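Local coordinates for protein Ifi204 (Mus musculus domesticus, PDB 5YZW) that probably senses DNA in innate immunity as an interferon-inducible PYHIN protein, recognising it through its HIN domain, at residues Thr118-Glu123 and Trp180-Val185. Sequence-based numbering, arbitrary orientation.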
loop_
_atom_site.group_PDB
_atom_site.type_symbol
_atom_site.label_atom_id
_atom_site.label_comp_id
_atom_site.label_asym_id
_atom_site.label_seq_id
_atom_site.Cartn_x
_atom_site.Cartn_y
_atom_site.Cartn_z
ATOM N N THR A 118 -10.391 -0.348 8.225
ATOM C CA THR A 118 -9.311 0.493 7.737
ATOM C C THR A 118 -8.328 -0.350 6.924
ATOM O O THR A 118 -8.230 -1.570 7.082
ATOM C CB THR A 118 -8.612 1.178 8.904
ATOM O OG1 THR A 118 -8.289 0.194 9.890
ATOM C CG2 THR A 118 -9.539 2.205 9.543
ATOM N N PHE A 119 -7.614 0.309 6.027
ATOM C CA PHE A 119 -6.650 -0.359 5.162
ATOM C C PHE A 119 -5.239 -0.222 5.723
ATOM O O PHE A 119 -4.841 0.843 6.192
ATOM C CB PHE A 119 -6.758 0.204 3.749
ATOM C CG PHE A 119 -8.139 0.059 3.177
ATOM C CD1 PHE A 119 -8.578 -1.160 2.681
ATOM C CD2 PHE A 119 -9.025 1.125 3.194
ATOM C CE1 PHE A 119 -9.864 -1.309 2.174
ATOM C CE2 PHE A 119 -10.302 0.991 2.676
ATOM C CZ PHE A 119 -10.729 -0.240 2.169
ATOM N N VAL A 120 -4.495 -1.318 5.695
ATOM C CA VAL A 120 -3.252 -1.466 6.442
ATOM C C VAL A 120 -2.151 -1.895 5.478
ATOM O O VAL A 120 -2.405 -2.650 4.531
ATOM C CB VAL A 120 -3.419 -2.494 7.591
ATOM C CG1 VAL A 120 -2.080 -2.800 8.268
ATOM C CG2 VAL A 120 -4.427 -1.984 8.611
ATOM N N SER A 121 -0.934 -1.402 5.714
ATOM C CA SER A 121 0.259 -1.779 4.974
ATOM C C SER A 121 1.333 -2.117 5.989
ATOM O O SER A 121 1.431 -1.456 7.024
ATOM C CB SER A 121 0.750 -0.635 4.077
ATOM O OG SER A 121 -0.002 -0.570 2.875
ATOM N N GLY A 122 2.135 -3.136 5.714
ATOM C CA GLY A 122 3.122 -3.572 6.687
ATOM C C GLY A 122 3.881 -4.786 6.201
ATOM O O GLY A 122 3.439 -5.501 5.295
ATOM N N GLU A 123 5.040 -5.002 6.824
ATOM C CA GLU A 123 5.890 -6.152 6.547
ATOM C C GLU A 123 5.939 -7.028 7.787
ATOM O O GLU A 123 6.360 -6.569 8.854
ATOM C CB GLU A 123 7.300 -5.724 6.154
ATOM C CG GLU A 123 7.374 -4.690 5.059
ATOM C CD GLU A 123 8.805 -4.326 4.713
ATOM O OE1 GLU A 123 9.003 -3.419 3.880
ATOM O OE2 GLU A 123 9.727 -4.952 5.276
ATOM N N TRP A 180 -8.235 -11.340 14.799
ATOM C CA TRP A 180 -8.203 -10.283 13.807
ATOM C C TRP A 180 -7.561 -10.802 12.526
ATOM O O TRP A 180 -6.742 -11.725 12.554
ATOM C CB TRP A 180 -7.429 -9.071 14.328
ATOM C CG TRP A 180 -8.092 -8.355 15.466
ATOM C CD1 TRP A 180 -8.150 -8.763 16.767
ATOM C CD2 TRP A 180 -8.783 -7.099 15.409
ATOM N NE1 TRP A 180 -8.834 -7.841 17.522
ATOM C CE2 TRP A 180 -9.234 -6.811 16.711
ATOM C CE3 TRP A 180 -9.068 -6.192 14.381
ATOM C CZ2 TRP A 180 -9.954 -5.651 17.013
ATOM C CZ3 TRP A 180 -9.780 -5.034 14.688
ATOM C CH2 TRP A 180 -10.215 -4.778 15.989
ATOM N N GLN A 181 -7.935 -10.193 11.402
ATOM C CA GLN A 181 -7.463 -10.611 10.089
ATOM C C GLN A 181 -7.115 -9.387 9.250
ATOM O O GLN A 181 -7.680 -8.306 9.438
ATOM C CB GLN A 181 -8.515 -11.438 9.337
ATOM C CG GLN A 181 -9.084 -12.632 10.133
ATOM C CD GLN A 181 -10.260 -12.242 11.017
ATOM O OE1 GLN A 181 -10.982 -11.286 10.722
ATOM N NE2 GLN A 181 -10.447 -12.972 12.118
ATOM N N LEU A 182 -6.190 -9.577 8.320
ATOM C CA LEU A 182 -5.925 -8.643 7.237
ATOM C C LEU A 182 -6.364 -9.359 5.966
ATOM O O LEU A 182 -5.745 -10.351 5.556
ATOM C CB LEU A 182 -4.453 -8.252 7.194
ATOM C CG LEU A 182 -3.952 -7.412 8.367
ATOM C CD1 LEU A 182 -2.436 -7.318 8.304
ATOM C CD2 LEU A 182 -4.574 -6.024 8.296
ATOM N N ARG A 183 -7.452 -8.879 5.373
ATOM C CA ARG A 183 -8.064 -9.493 4.206
ATOM C C ARG A 183 -7.593 -8.823 2.923
ATOM O O ARG A 183 -7.661 -7.594 2.783
ATOM C CB ARG A 183 -9.587 -9.405 4.309
ATOM C CG ARG A 183 -10.221 -10.570 5.022
ATOM C CD ARG A 183 -11.615 -10.232 5.465
ATOM N NE ARG A 183 -11.969 -10.997 6.661
ATOM C CZ ARG A 183 -12.370 -12.267 6.643
ATOM N NH1 ARG A 183 -12.465 -12.919 5.492
ATOM N NH2 ARG A 183 -12.671 -12.884 7.780
ATOM N N SER A 184 -7.130 -9.635 1.985
ATOM C CA SER A 184 -6.903 -9.153 0.633
ATOM C C SER A 184 -8.192 -8.571 0.070
ATOM O O SER A 184 -9.282 -9.105 0.298
ATOM C CB SER A 184 -6.409 -10.299 -0.244
ATOM O OG SER A 184 -7.469 -11.208 -0.509
ATOM N N VAL A 185 -8.065 -7.458 -0.652
ATOM C CA VAL A 185 -9.179 -6.783 -1.312
ATOM C C VAL A 185 -8.735 -6.376 -2.714
ATOM O O VAL A 185 -7.598 -6.635 -3.130
ATOM C CB VAL A 185 -9.679 -5.545 -0.532
ATOM C CG1 VAL A 185 -10.370 -5.947 0.785
ATOM C CG2 VAL A 185 -8.544 -4.573 -0.297
#
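Val120 and Leu182 face each other from two strands of one curled sheet, with their CA atoms 7.7 Å apart and no hydrogen bond running directly between segments 118-123 and 180-185. The strands are not neighbours in the sheet. Strand 171-175 lies between them and pairs antiparallel with both.

Both side chains point inward, across the curl. Leu182 reaches over with one methyl branch. Its CD2 touches Val120 CB at 3.8 Å and lies about equally far, 4.1 Å, from CG1 and CG2. The methyl thus sits over the fork of the valine. The two side chains cross at about a right angle. Leu182 has CG anti to its own carbonyl carbon (chi1 -68°); with CD1 extended anti to CA, CD2 is the branch left to meet Val120. Leu182 also touches Leu168 of strand 165-169.

A looser contact joins Phe119 and Val185. The ring of Phe119 swings nearer at its end, and CE1 comes within 4.3 Å of Val185 CG2. The methyl meets the ring obliquely. Both residues are partly exposed, whereas Val120 and Leu182 are buried.

The sheet is the second of two in the chain, consistent with the tandem OB folds of HIN domains. The contact is purely apolar: its cohesion comes from dispersion and hydrocarbon burial, while backbone bonds of Val120 with Phe171 and Gln181 with Thr174 probably fix the strand spacing.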